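Local coordinates for probable quinone reductase Qor (NADPH:quinone reductase) (Zeta-crystallin homolog protein) (Mycobacterium tuberculosis, PDB 4RVU), which binds NADPH and probably passes electrons from it to quinone substrates, as expected of a zeta-crystallin-like quinone reductase, at residues H134-L137 against K138-P142; Q164-H168 against L169-V173; E210-G214 against T215-A219; D222-G225 against A226-F229; A288-F291 against D292-S296. All blocks are in the same frame, centred on the assembly; numbering follows the deposited sequence.

Contact 1. Residues H134-L137 against K138-P142. With NDP (NADPH dihydro-nicotinamide-adenine-dinucleotide phosphate), chain E.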
# COMPACT_ATOMS: atom_id res chain seq x y z
N HIS A 134 -0.67 13.15 12.29
CA HIS A 134 -1.34 12.15 13.11
C HIS A 134 -1.75 10.94 12.29
O HIS A 134 -1.42 9.80 12.64
CB HIS A 134 -2.59 12.73 13.80
CG HIS A 134 -3.25 11.76 14.73
ND1 HIS A 134 -4.18 10.83 14.30
CD2 HIS A 134 -3.11 11.56 16.06
CE1 HIS A 134 -4.59 10.12 15.33
NE2 HIS A 134 -3.95 10.54 16.41
N TYR A 135 -2.47 11.16 11.19
CA TYR A 135 -2.96 10.01 10.43
C TYR A 135 -1.80 9.25 9.79
O TYR A 135 -1.84 8.02 9.66
CB TYR A 135 -4.10 10.39 9.44
CG TYR A 135 -3.71 10.95 8.07
CD1 TYR A 135 -3.07 10.15 7.12
CD2 TYR A 135 -4.07 12.25 7.70
CE1 TYR A 135 -2.75 10.63 5.87
CE2 TYR A 135 -3.76 12.74 6.44
CZ TYR A 135 -3.10 11.92 5.53
OH TYR A 135 -2.77 12.39 4.28
N LEU A 136 -0.75 9.98 9.42
CA LEU A 136 0.42 9.33 8.82
C LEU A 136 1.11 8.40 9.82
O LEU A 136 1.51 7.29 9.45
CB LEU A 136 1.40 10.38 8.28
CG LEU A 136 1.05 11.07 6.96
CD1 LEU A 136 2.01 12.22 6.64
CD2 LEU A 136 0.97 10.08 5.80
N LEU A 137 1.23 8.84 11.07
CA LEU A 137 1.96 8.10 12.11
C LEU A 137 1.11 7.10 12.88
O LEU A 137 1.64 6.19 13.50
CB LEU A 137 2.57 9.07 13.12
CG LEU A 137 3.68 9.96 12.60
CD1 LEU A 137 3.99 11.03 13.63
CD2 LEU A 137 4.91 9.13 12.33
N LYS A 138 -0.21 7.29 12.86
CA LYS A 138 -1.08 6.44 13.68
C LYS A 138 -1.95 5.50 12.85
O LYS A 138 -2.42 4.48 13.37
CB LYS A 138 -1.98 7.31 14.58
CG LYS A 138 -1.23 8.09 15.65
CD LYS A 138 -0.84 7.19 16.82
CE LYS A 138 -0.08 7.96 17.91
NZ LYS A 138 -0.87 9.04 18.50
N SER A 139 -2.16 5.82 11.58
CA SER A 139 -3.13 5.10 10.74
C SER A 139 -2.55 4.54 9.45
O SER A 139 -2.75 3.36 9.14
CB SER A 139 -4.33 6.01 10.41
OG SER A 139 -4.99 6.42 11.60
N VAL A 140 -1.86 5.38 8.69
CA VAL A 140 -1.26 4.91 7.43
C VAL A 140 -0.16 3.88 7.68
O VAL A 140 -0.18 2.77 7.12
CB VAL A 140 -0.77 6.09 6.56
CG1 VAL A 140 0.09 5.57 5.41
CG2 VAL A 140 -1.96 6.89 6.03
N TYR A 141 0.81 4.24 8.50
CA TYR A 141 1.76 3.28 9.03
C TYR A 141 1.88 3.55 10.52
O TYR A 141 2.42 4.58 10.91
CB TYR A 141 3.14 3.36 8.35
CG TYR A 141 4.12 2.46 9.08
CD1 TYR A 141 4.03 1.08 8.97
CD2 TYR A 141 5.06 2.99 9.95
CE1 TYR A 141 4.89 0.24 9.68
CE2 TYR A 141 5.92 2.17 10.66
CZ TYR A 141 5.83 0.80 10.52
OH TYR A 141 6.68 -0.01 11.23
N PRO A 142 1.37 2.64 11.36
CA PRO A 142 1.39 2.89 12.80
C PRO A 142 2.79 2.66 13.36
O PRO A 142 3.16 1.52 13.65
CB PRO A 142 0.40 1.85 13.36
CG PRO A 142 -0.07 1.01 12.15
CD PRO A 142 0.86 1.29 11.03
PA NDP E . 6.18 22.37 3.35
O1A NDP E . 6.17 23.41 4.44
O2A NDP E . 6.78 21.02 3.62
O5B NDP E . 6.90 23.00 2.06
C5B NDP E . 7.31 22.16 0.98
C4B NDP E . 8.76 21.77 1.22
O4B NDP E . 9.16 20.70 0.36
C3B NDP E . 9.71 22.92 0.92
O3B NDP E . 9.91 23.75 2.06
C2B NDP E . 10.98 22.22 0.50
O2B NDP E . 11.88 22.10 1.59
C1B NDP E . 10.54 20.83 0.04
N9A NDP E . 10.76 20.77 -1.42
C8A NDP E . 11.57 19.90 -2.06
N7A NDP E . 11.56 20.12 -3.39
C5A NDP E . 10.74 21.15 -3.63
C6A NDP E . 10.28 21.90 -4.82
N6A NDP E . 10.72 21.57 -6.06
N1A NDP E . 9.42 22.92 -4.63
C2A NDP E . 8.98 23.25 -3.41
N3A NDP E . 9.35 22.62 -2.28
C4A NDP E . 10.22 21.58 -2.33
O3 NDP E . 4.68 22.19 2.82
PN NDP E . 3.51 21.63 3.76
O1N NDP E . 4.08 21.32 5.11
O2N NDP E . 2.33 22.56 3.62
O5D NDP E . 3.14 20.24 3.04
C5D NDP E . 4.12 19.22 2.89
C4D NDP E . 3.71 18.29 1.76
O4D NDP E . 2.66 17.43 2.19
C3D NDP E . 3.18 19.07 0.57
O3D NDP E . 3.62 18.42 -0.62
C2D NDP E . 1.67 18.94 0.67
O2D NDP E . 1.08 18.95 -0.63
C1D NDP E . 1.50 17.60 1.36
N1N NDP E . 0.31 17.49 2.20
C2N NDP E . -0.48 16.43 2.03
C3N NDP E . -1.62 16.23 2.79
C7N NDP E . -2.47 15.02 2.55
O7N NDP E . -3.44 14.82 3.27
N7N NDP E . -2.14 14.19 1.56
C4N NDP E . -2.02 17.23 3.86
C5N NDP E . -1.07 18.33 3.95
C6N NDP E . 0.05 18.41 3.13
P2B NDP E . 13.42 21.71 1.35
O1X NDP E . 13.48 21.29 -0.09
O2X NDP E . 14.18 22.98 1.65
O3X NDP E . 13.68 20.61 2.34
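Lys138 folds back over the ring of His134, one turn earlier in helix 120-140. Its CB sits 3.2 Å from the backbone O of His134, the same oxygen that accepts the Lys138 amide. CG comes next, lying over one face of the imidazole but shifted toward the rim, in a CH-pi contact 3.9 Å from the centroid of the His134 ring. The bend at chi2 (-78°) carries CD and CE off the ring, CE packing against Leu169, and the bend at chi4 (61°) turns Lys138 NZ back to 4.0 Å from His134 NE2, with no bond between the two. Glu289 OE1 serves both nitrogens, which probably eases the closeness of two basic groups.

In the next step along the helix, Tyr135 O takes two amides. Val140 N arrives almost straight (169°) at 2.8 Å from Tyr135 O, whereas Ser139 N comes from above the carbonyl plane; this is the wider pi-type turn with which the helix finishes. Val140 CG2 meets the Tyr135 ring edge-on, 3.6 Å from CD1. At the phenol end, Tyr135 OH donates to the carboxamide oxygen O7N of NADPH over 2.7 Å. Helix 157-168 touches this last turn through Trp165 and Ala166 against Leu137, strands 217-222 and 240-244 receive Tyr141 and Val140, and Tyr267 of the second subunit bonds to Val140 O.

Contact 2. Residues Q164-H168 against L169-V173; sequences QWATH and LGVRV
A Schellman motif ends helix 157-168 here, with Thr167 and Gly170 at its inner bond and Ala166 and Val171 at its outer one. Gly170, the C-prime residue, takes a positive phi of 83°, which turns the chain out of the helix. Its N donates to Thr167 O over 3.0 Å from well above the carbonyl plane, while Val171 N reaches Ala166 O, also at 3.0 Å. Just before them Leu169 N still makes the ordinary helical bond to Trp165 O.

The side chains fill in around this turn. Ala166 CB is the apolar centre, lying 3.9 Å from Val171 CB and 3.7 Å from Val173 CG2, so that one small methyl bridges the turn and the start of the strand. Trp165 and Leu169 run side by side, pointing the same way, with CD1 of the indole 3.9 Å from CD1 of the leucine.

Polar links close the far side. With OG1 placed beside its backbone N (chi1 -63°), Thr167 bonds back to Thr163 O and also accepts from a water at 3.0 Å from OG1. That water donates to Val171 O as well and accepts from Val173 N, linking the entry to the strand with the helix end. Val171 and Val173 pack on Val149 of the neighbouring strand 148-151. Such a glycine-ended helix leading directly into the next parallel strand is the second half of a beta-alpha-beta crossover, here strand 148-151, helix 157-168 and strand 172-176 of the Rossmann-type nucleotide-binding domain.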
# COMPACT_ATOMS: atom_id res chain seq x y z
N GLN A 164 9.07 15.55 15.22
CA GLN A 164 8.89 15.66 16.66
C GLN A 164 8.02 14.54 17.21
O GLN A 164 8.36 13.93 18.23
CB GLN A 164 8.25 16.99 17.02
CG GLN A 164 9.10 18.19 16.70
CD GLN A 164 8.38 19.47 17.05
OE1 GLN A 164 8.33 19.86 18.22
NE2 GLN A 164 7.80 20.12 16.05
N TRP A 165 6.91 14.29 16.53
CA TRP A 165 5.91 13.35 17.05
C TRP A 165 6.46 11.93 17.01
O TRP A 165 6.34 11.19 17.99
CB TRP A 165 4.62 13.45 16.24
CG TRP A 165 3.40 13.11 17.04
CD1 TRP A 165 3.34 12.37 18.19
CD2 TRP A 165 2.05 13.54 16.76
NE1 TRP A 165 2.03 12.30 18.63
CE2 TRP A 165 1.23 13.01 17.78
CE3 TRP A 165 1.47 14.30 15.75
CZ2 TRP A 165 -0.15 13.24 17.82
CZ3 TRP A 165 0.10 14.53 15.79
CH2 TRP A 165 -0.69 13.99 16.82
N ALA A 166 7.06 11.55 15.88
CA ALA A 166 7.69 10.24 15.76
C ALA A 166 8.80 10.06 16.81
O ALA A 166 8.87 9.02 17.47
CB ALA A 166 8.25 10.03 14.34
N THR A 167 9.63 11.08 16.99
CA THR A 167 10.70 11.02 17.99
C THR A 167 10.12 10.79 19.39
O THR A 167 10.63 9.97 20.15
CB THR A 167 11.53 12.30 17.98
OG1 THR A 167 12.17 12.41 16.70
CG2 THR A 167 12.59 12.27 19.07
N HIS A 168 9.06 11.51 19.71
CA HIS A 168 8.36 11.32 20.98
C HIS A 168 7.86 9.89 21.14
O HIS A 168 7.84 9.35 22.25
CB HIS A 168 7.17 12.28 21.10
CG HIS A 168 6.28 11.98 22.26
ND1 HIS A 168 6.66 12.21 23.57
CD2 HIS A 168 5.03 11.46 22.32
CE1 HIS A 168 5.68 11.86 24.38
NE2 HIS A 168 4.68 11.39 23.64
N LEU A 169 7.44 9.27 20.03
CA LEU A 169 6.95 7.89 20.06
C LEU A 169 8.07 6.83 20.06
O LEU A 169 7.79 5.63 19.97
CB LEU A 169 5.97 7.65 18.91
CG LEU A 169 4.73 8.55 18.92
CD1 LEU A 169 4.01 8.55 17.57
CD2 LEU A 169 3.78 8.09 20.02
N GLY A 170 9.32 7.26 20.17
CA GLY A 170 10.45 6.33 20.21
C GLY A 170 10.94 5.87 18.85
O GLY A 170 11.59 4.82 18.74
N VAL A 171 10.65 6.65 17.82
CA VAL A 171 11.04 6.34 16.44
C VAL A 171 12.27 7.15 16.04
O VAL A 171 12.35 8.35 16.31
CB VAL A 171 9.89 6.66 15.48
CG1 VAL A 171 10.27 6.36 14.03
CG2 VAL A 171 8.65 5.89 15.87
N ARG A 172 13.24 6.49 15.41
CA ARG A 172 14.40 7.17 14.86
C ARG A 172 14.04 7.80 13.52
O ARG A 172 13.47 7.14 12.66
CB ARG A 172 15.54 6.18 14.67
CG ARG A 172 16.81 6.79 14.15
CD ARG A 172 17.88 5.71 14.03
NE ARG A 172 19.20 6.25 13.69
CZ ARG A 172 19.98 5.72 12.75
NH1 ARG A 172 19.57 4.67 12.06
NH2 ARG A 172 21.17 6.26 12.50
N VAL A 173 14.34 9.08 13.35
CA VAL A 173 13.92 9.77 12.14
C VAL A 173 15.11 10.26 11.32
O VAL A 173 16.00 10.92 11.85
CB VAL A 173 13.01 10.98 12.45
CG1 VAL A 173 12.69 11.75 11.17
CG2 VAL A 173 11.73 10.52 13.14
O HOH W 1 14.49 10.77 15.84

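Contact 3. Residues E210-G214 against T215-A219; sequences ELTGG and TGVQA
From Thr212 to Thr215 the backbone makes a type I' beta turn, with Gly213 and Gly214 both at positive phi (72° and 86°), and Gly213 also closes the preceding helix as a Schellman motif. The bond across the turn is loose: Thr215 N approaches Thr212 O at 3.4 Å, a weak hydrogen bond. The side chain of Thr215 adds a second, also weak, with OG1 3.2 Å from Thr212 O. Two modest donors thus share one carbonyl oxygen.

The firmer link comes from the other threonine. Thr212 OG1 accepts from Gly216 N over 3.0 Å, and the same hydroxyl bonds back to Val208 O in the last full turn. One side-chain oxygen therefore joins the helix to the outgoing chain. Its first torsion (48°) sets OG1 between the backbone N and the carbonyl carbon, and this leaves CG2 on the side of Val217. The methyl of Thr212 accordingly sits 4.2 Å from Val217 CG1, a light apolar contact, and lies 3.8 Å from Gly216 O. Thr212, at the start of the turn, and Val217, beyond it, both pack on Thr148, which ties the connection to the neighbouring strand 148-151. At the outer edge Gly214 O receives Arg209 NH1.

Taken with the helix before it and strand 217-222 after it, this is a tight, glycine-rich connection between helix and strand. It completes the crossover that carries the chain from strand 193-195, at one margin of the parallel sheet, through helix 201-212 to the far side of strand 148-151, as in the Rossmann fold.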
# COMPACT_ATOMS: atom_id res chain seq x y z
N GLU A 210 23.20 2.31 5.10
CA GLU A 210 24.33 2.50 6.00
C GLU A 210 23.86 2.81 7.41
O GLU A 210 24.35 2.23 8.39
CB GLU A 210 25.26 3.61 5.49
CG GLU A 210 26.46 3.90 6.40
CD GLU A 210 27.38 4.97 5.85
OE1 GLU A 210 26.93 5.80 5.03
OE2 GLU A 210 28.57 4.99 6.25
N LEU A 211 22.88 3.70 7.52
CA LEU A 211 22.40 4.18 8.81
C LEU A 211 21.53 3.17 9.53
O LEU A 211 21.37 3.24 10.75
CB LEU A 211 21.62 5.48 8.62
CG LEU A 211 22.42 6.63 8.03
CD1 LEU A 211 21.49 7.76 7.61
CD2 LEU A 211 23.43 7.13 9.06
N THR A 212 20.95 2.24 8.77
CA THR A 212 20.00 1.29 9.31
C THR A 212 20.56 -0.12 9.29
O THR A 212 19.84 -1.10 9.54
CB THR A 212 18.68 1.32 8.51
OG1 THR A 212 18.96 1.26 7.11
CG2 THR A 212 17.89 2.60 8.81
N GLY A 213 21.85 -0.23 8.96
CA GLY A 213 22.52 -1.53 8.94
C GLY A 213 22.11 -2.40 7.76
O GLY A 213 22.07 -3.62 7.87
N GLY A 214 21.82 -1.77 6.63
CA GLY A 214 21.39 -2.49 5.45
C GLY A 214 19.89 -2.76 5.43
O GLY A 214 19.33 -3.05 4.37
N THR A 215 19.23 -2.64 6.59
CA THR A 215 17.81 -2.99 6.71
C THR A 215 16.90 -2.10 5.89
O THR A 215 15.96 -2.57 5.23
CB THR A 215 17.33 -2.95 8.18
OG1 THR A 215 18.18 -3.78 8.99
CG2 THR A 215 15.89 -3.45 8.29
N GLY A 216 17.18 -0.80 5.90
CA GLY A 216 16.26 0.16 5.32
C GLY A 216 15.28 0.61 6.39
O GLY A 216 15.29 0.09 7.51
N VAL A 217 14.43 1.58 6.05
CA VAL A 217 13.47 2.13 7.00
C VAL A 217 12.11 1.40 6.98
O VAL A 217 11.70 0.87 5.95
CB VAL A 217 13.28 3.65 6.76
CG1 VAL A 217 14.55 4.43 7.15
CG2 VAL A 217 12.87 3.94 5.32
N GLN A 218 11.42 1.37 8.12
CA GLN A 218 10.12 0.71 8.19
C GLN A 218 9.04 1.45 7.38
O GLN A 218 8.05 0.85 6.95
CB GLN A 218 9.66 0.53 9.64
CG GLN A 218 10.22 -0.71 10.32
CD GLN A 218 11.71 -0.62 10.57
OE1 GLN A 218 12.21 0.37 11.11
NE2 GLN A 218 12.45 -1.66 10.16
N ALA A 219 9.24 2.75 7.20
CA ALA A 219 8.31 3.57 6.41
C ALA A 219 9.01 4.80 5.87
O ALA A 219 9.93 5.34 6.50
CB ALA A 219 7.12 3.97 7.26

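Contact 4. Residues D222-G225 against A226-F229; sequences DGVG and ATTF. With NDP (NADPH dihydro-nicotinamide-adenine-dinucleotide phosphate), chain E.
Asp222 and Thr228 are linked by the side-chain hydrogen bond that spans this loop. Thr228 OG1 donates to Asp222 OD2 over 2.8 Å, reaching it on the syn side and somewhat out of the carboxylate plane; Ser232 OG is a second partner of that oxygen. The other carboxylate oxygen, OD1, holds two amides, with Gly225 N 2.8 Å from Asp222 OD1 on an almost straight line (176°) and Val224 N meeting it nearly along the C-O axis. CG lies anti to the Asp222 N (chi1 -174°), which turns the carboxylate toward the loop ahead.

These two amide bonds make an Asx turn within a wider Asx motif, at the C-terminal end of strand 217-222, the end of a Rossmann-type parallel strand where the dinucleotide typically binds. The hydroxyl O3D of the NADPH nicotinamide ribose donates to Gly223 O over 2.8 Å.

Among backbone bonds, Gly225 O collects Thr228 N from above its plane and Phe229 N at 2.9 Å, in the turn that leads to Thr228 at the N-cap position of helix 229-234.

Van der Waals contacts centre on Val224. Its CB lies 3.3 Å from Thr228 OG1, its CG1 lies 3.4 Å from Thr227 OG1 and, in an apolar contact, 3.6 Å from Thr228 CG2, and on the ligand side CG1 approaches adenine C8A at 3.9 Å.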
# COMPACT_ATOMS: atom_id res chain seq x y z
N ASP A 222 6.87 10.58 2.28
CA ASP A 222 7.36 11.38 1.15
C ASP A 222 6.31 12.40 0.71
O ASP A 222 5.28 12.05 0.12
CB ASP A 222 7.75 10.44 -0.01
CG ASP A 222 8.40 11.17 -1.18
OD1 ASP A 222 8.01 12.32 -1.49
OD2 ASP A 222 9.28 10.58 -1.84
N GLY A 223 6.58 13.67 1.02
CA GLY A 223 5.68 14.74 0.62
C GLY A 223 6.25 15.57 -0.51
O GLY A 223 5.73 16.64 -0.85
N VAL A 224 7.33 15.07 -1.11
CA VAL A 224 8.07 15.81 -2.13
C VAL A 224 7.76 15.29 -3.54
O VAL A 224 7.68 16.06 -4.50
CB VAL A 224 9.58 15.73 -1.83
CG1 VAL A 224 10.40 16.30 -2.98
CG2 VAL A 224 9.89 16.46 -0.52
N GLY A 225 7.58 13.98 -3.67
CA GLY A 225 7.10 13.43 -4.93
C GLY A 225 8.17 13.20 -5.98
O GLY A 225 9.05 12.36 -5.79
N ALA A 226 8.09 13.92 -7.09
CA ALA A 226 8.89 13.60 -8.28
C ALA A 226 10.39 13.39 -8.05
O ALA A 226 10.96 12.42 -8.54
CB ALA A 226 8.66 14.64 -9.37
N THR A 227 11.02 14.27 -7.29
CA THR A 227 12.48 14.22 -7.12
C THR A 227 13.00 13.25 -6.06
O THR A 227 14.20 13.01 -5.95
CB THR A 227 13.07 15.62 -6.84
OG1 THR A 227 12.53 16.12 -5.61
CG2 THR A 227 12.71 16.58 -7.95
N THR A 228 12.08 12.66 -5.29
CA THR A 228 12.49 11.81 -4.19
C THR A 228 11.90 10.40 -4.26
O THR A 228 12.38 9.52 -3.55
CB THR A 228 12.10 12.42 -2.85
OG1 THR A 228 10.70 12.75 -2.87
CG2 THR A 228 12.91 13.70 -2.58
N PHE A 229 10.87 10.20 -5.07
CA PHE A 229 10.13 8.93 -5.06
C PHE A 229 11.03 7.70 -5.28
O PHE A 229 10.96 6.73 -4.50
CB PHE A 229 8.98 8.92 -6.06
CG PHE A 229 8.13 7.68 -5.97
CD1 PHE A 229 8.44 6.56 -6.74
CD2 PHE A 229 7.06 7.61 -5.09
CE1 PHE A 229 7.68 5.41 -6.65
CE2 PHE A 229 6.29 6.46 -5.00
CZ PHE A 229 6.61 5.35 -5.78
PA NDP E . 6.18 22.37 3.35
O1A NDP E . 6.17 23.41 4.44
O2A NDP E . 6.78 21.02 3.62
O5B NDP E . 6.90 23.00 2.06
C5B NDP E . 7.31 22.16 0.98
C4B NDP E . 8.76 21.77 1.22
O4B NDP E . 9.16 20.70 0.36
C3B NDP E . 9.71 22.92 0.92
O3B NDP E . 9.91 23.75 2.06
C2B NDP E . 10.98 22.22 0.50
O2B NDP E . 11.88 22.10 1.59
C1B NDP E . 10.54 20.83 0.04
N9A NDP E . 10.76 20.77 -1.42
C8A NDP E . 11.57 19.90 -2.06
N7A NDP E . 11.56 20.12 -3.39
C5A NDP E . 10.74 21.15 -3.63
C6A NDP E . 10.28 21.90 -4.82
N6A NDP E . 10.72 21.57 -6.06
N1A NDP E . 9.42 22.92 -4.63
C2A NDP E . 8.98 23.25 -3.41
N3A NDP E . 9.35 22.62 -2.28
C4A NDP E . 10.22 21.58 -2.33
O3 NDP E . 4.68 22.19 2.82
PN NDP E . 3.51 21.63 3.76
O1N NDP E . 4.08 21.32 5.11
O2N NDP E . 2.33 22.56 3.62
O5D NDP E . 3.14 20.24 3.04
C5D NDP E . 4.12 19.22 2.89
C4D NDP E . 3.71 18.29 1.76
O4D NDP E . 2.66 17.43 2.19
C3D NDP E . 3.18 19.07 0.57
O3D NDP E . 3.62 18.42 -0.62
C2D NDP E . 1.67 18.94 0.67
O2D NDP E . 1.08 18.95 -0.63
C1D NDP E . 1.50 17.60 1.36
N1N NDP E . 0.31 17.49 2.20
C2N NDP E . -0.48 16.43 2.03
C3N NDP E . -1.62 16.23 2.79
C7N NDP E . -2.47 15.02 2.55
O7N NDP E . -3.44 14.82 3.27
N7N NDP E . -2.14 14.19 1.56
C4N NDP E . -2.02 17.23 3.86
C5N NDP E . -1.07 18.33 3.95
C6N NDP E . 0.05 18.41 3.13
P2B NDP E . 13.42 21.71 1.35
O1X NDP E . 13.48 21.29 -0.09
O2X NDP E . 14.18 22.98 1.65
O3X NDP E . 13.68 20.61 2.34

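Contact 5. Residues A288-F291 against D292-S296. Unlike the reference sequence in segment 292-296: Asn295 (reference Gly).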
# COMPACT_ATOMS: atom_id res chain seq x y z
N ALA A 288 -7.95 16.05 19.12
CA ALA A 288 -7.65 15.91 20.55
C ALA A 288 -6.26 15.32 20.81
O ALA A 288 -5.53 15.82 21.68
CB ALA A 288 -8.72 15.08 21.25
N GLU A 289 -5.88 14.27 20.08
CA GLU A 289 -4.53 13.72 20.23
C GLU A 289 -3.47 14.74 19.82
O GLU A 289 -2.40 14.82 20.43
CB GLU A 289 -4.36 12.39 19.46
CG GLU A 289 -5.34 11.28 19.89
CD GLU A 289 -4.76 9.86 19.75
OE1 GLU A 289 -3.85 9.64 18.92
OE2 GLU A 289 -5.24 8.96 20.47
N LEU A 290 -3.76 15.54 18.79
CA LEU A 290 -2.84 16.63 18.42
C LEU A 290 -2.66 17.67 19.53
O LEU A 290 -1.54 18.04 19.87
CB LEU A 290 -3.31 17.32 17.13
CG LEU A 290 -2.53 18.58 16.70
CD1 LEU A 290 -1.08 18.26 16.36
CD2 LEU A 290 -3.22 19.25 15.51
N PHE A 291 -3.77 18.14 20.10
CA PHE A 291 -3.66 19.15 21.16
C PHE A 291 -3.09 18.56 22.45
O PHE A 291 -2.42 19.27 23.20
CB PHE A 291 -4.98 19.88 21.40
CG PHE A 291 -5.31 20.89 20.33
CD1 PHE A 291 -4.46 21.96 20.09
CD2 PHE A 291 -6.46 20.76 19.56
CE1 PHE A 291 -4.74 22.88 19.10
CE2 PHE A 291 -6.76 21.68 18.57
CZ PHE A 291 -5.90 22.74 18.34
N ASP A 292 -3.32 17.27 22.68
CA ASP A 292 -2.66 16.59 23.80
C ASP A 292 -1.13 16.61 23.64
O ASP A 292 -0.40 16.91 24.59
CB ASP A 292 -3.14 15.14 23.92
CG ASP A 292 -4.58 15.04 24.42
OD1 ASP A 292 -5.16 16.08 24.79
OD2 ASP A 292 -5.12 13.91 24.45
N ALA A 293 -0.66 16.31 22.43
CA ALA A 293 0.77 16.30 22.13
C ALA A 293 1.38 17.69 22.24
O ALA A 293 2.49 17.86 22.77
CB ALA A 293 1.02 15.70 20.74
N ILE A 294 0.71 18.69 21.75
CA ILE A 294 1.19 20.05 21.91
C ILE A 294 1.27 20.44 23.39
O ILE A 294 2.20 21.04 23.84
CB ILE A 294 0.24 21.00 21.18
CG1 ILE A 294 0.37 20.81 19.69
CG2 ILE A 294 0.48 22.46 21.54
CD1 ILE A 294 -0.56 21.66 18.90
N ASN A 295 0.22 20.15 24.15
CA ASN A 295 0.23 20.59 25.55
C ASN A 295 1.15 19.81 26.46
O ASN A 295 1.49 20.32 27.48
CB ASN A 295 -1.14 20.77 26.19
CG ASN A 295 -1.16 21.78 27.42
OD1 ASN A 295 -0.16 22.50 27.74
ND2 ASN A 295 -2.30 21.82 28.10
N SER A 296 1.54 18.60 26.06
CA SER A 296 2.56 17.92 26.85
C SER A 296 3.97 18.25 26.37
O SER A 296 4.97 17.79 26.94
CB SER A 296 2.35 16.41 26.81
OG SER A 296 2.62 15.87 25.52
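The Phe291 ring is met obliquely by Ile294, whose CD1 comes to 4.1 Å from Phe291 CD1, the two side chains running alongside each other and pointing the same way. A second flat group, the Asp292 carboxylate, turns back over the preceding turn, its CG 3.0 Å from Ala288 O. Acid and carbonyl are both acceptors, so they form no bond, and the closeness is probably a little unfavourable.

The ladder between turns is regular. Asp292 N donates to Ala288 O at 2.8 Å, and the Ala293, Ile294 and Asn295 amides follow in the same i to i+4 pattern. Ile294 has CG1 beside its backbone N (chi1 -70°) and is then fully extended, which sends CD1 back along the helix; there it also lies 4.3 Å from Leu290 CG. Asn295 stands where the reference sequence has glycine.

On the inner face, Leu290 and Ala293 rest against Trp165 of helix 157-168, and Ile294 touches Ala126 of helix 120-140, while Phe291 leans on Pro115. This is the closing stretch of an amphipathic alpha-helix, with apolar residues recurring every three or four positions where helix 280-295 packs on its neighbours.

Overall arrangement
All five contacts are local and follow one another in series along the chain. Contacts 2 and 3 end helices that feed parallel strands 172-176 and 217-222, and contact 4 is the loop from strand 217-222 to helix 229-234, all three being connections of the Rossmann-type sheet. Arg172 NH1 of contact 2 bonds to Leu211 O of contact 3. Contact 1 adjoins contacts 2, 3 and 5, with Trp165 packed against helices 120-140 and 280-295. Contacts 1 and 4, centres about 18 Å apart, bring a helix end and a strand end to NADPH, at the nicotinamide and along the nicotinamide ribose and adenine. Contact 5 belongs to the helix pack across the chain's centre from contact 4.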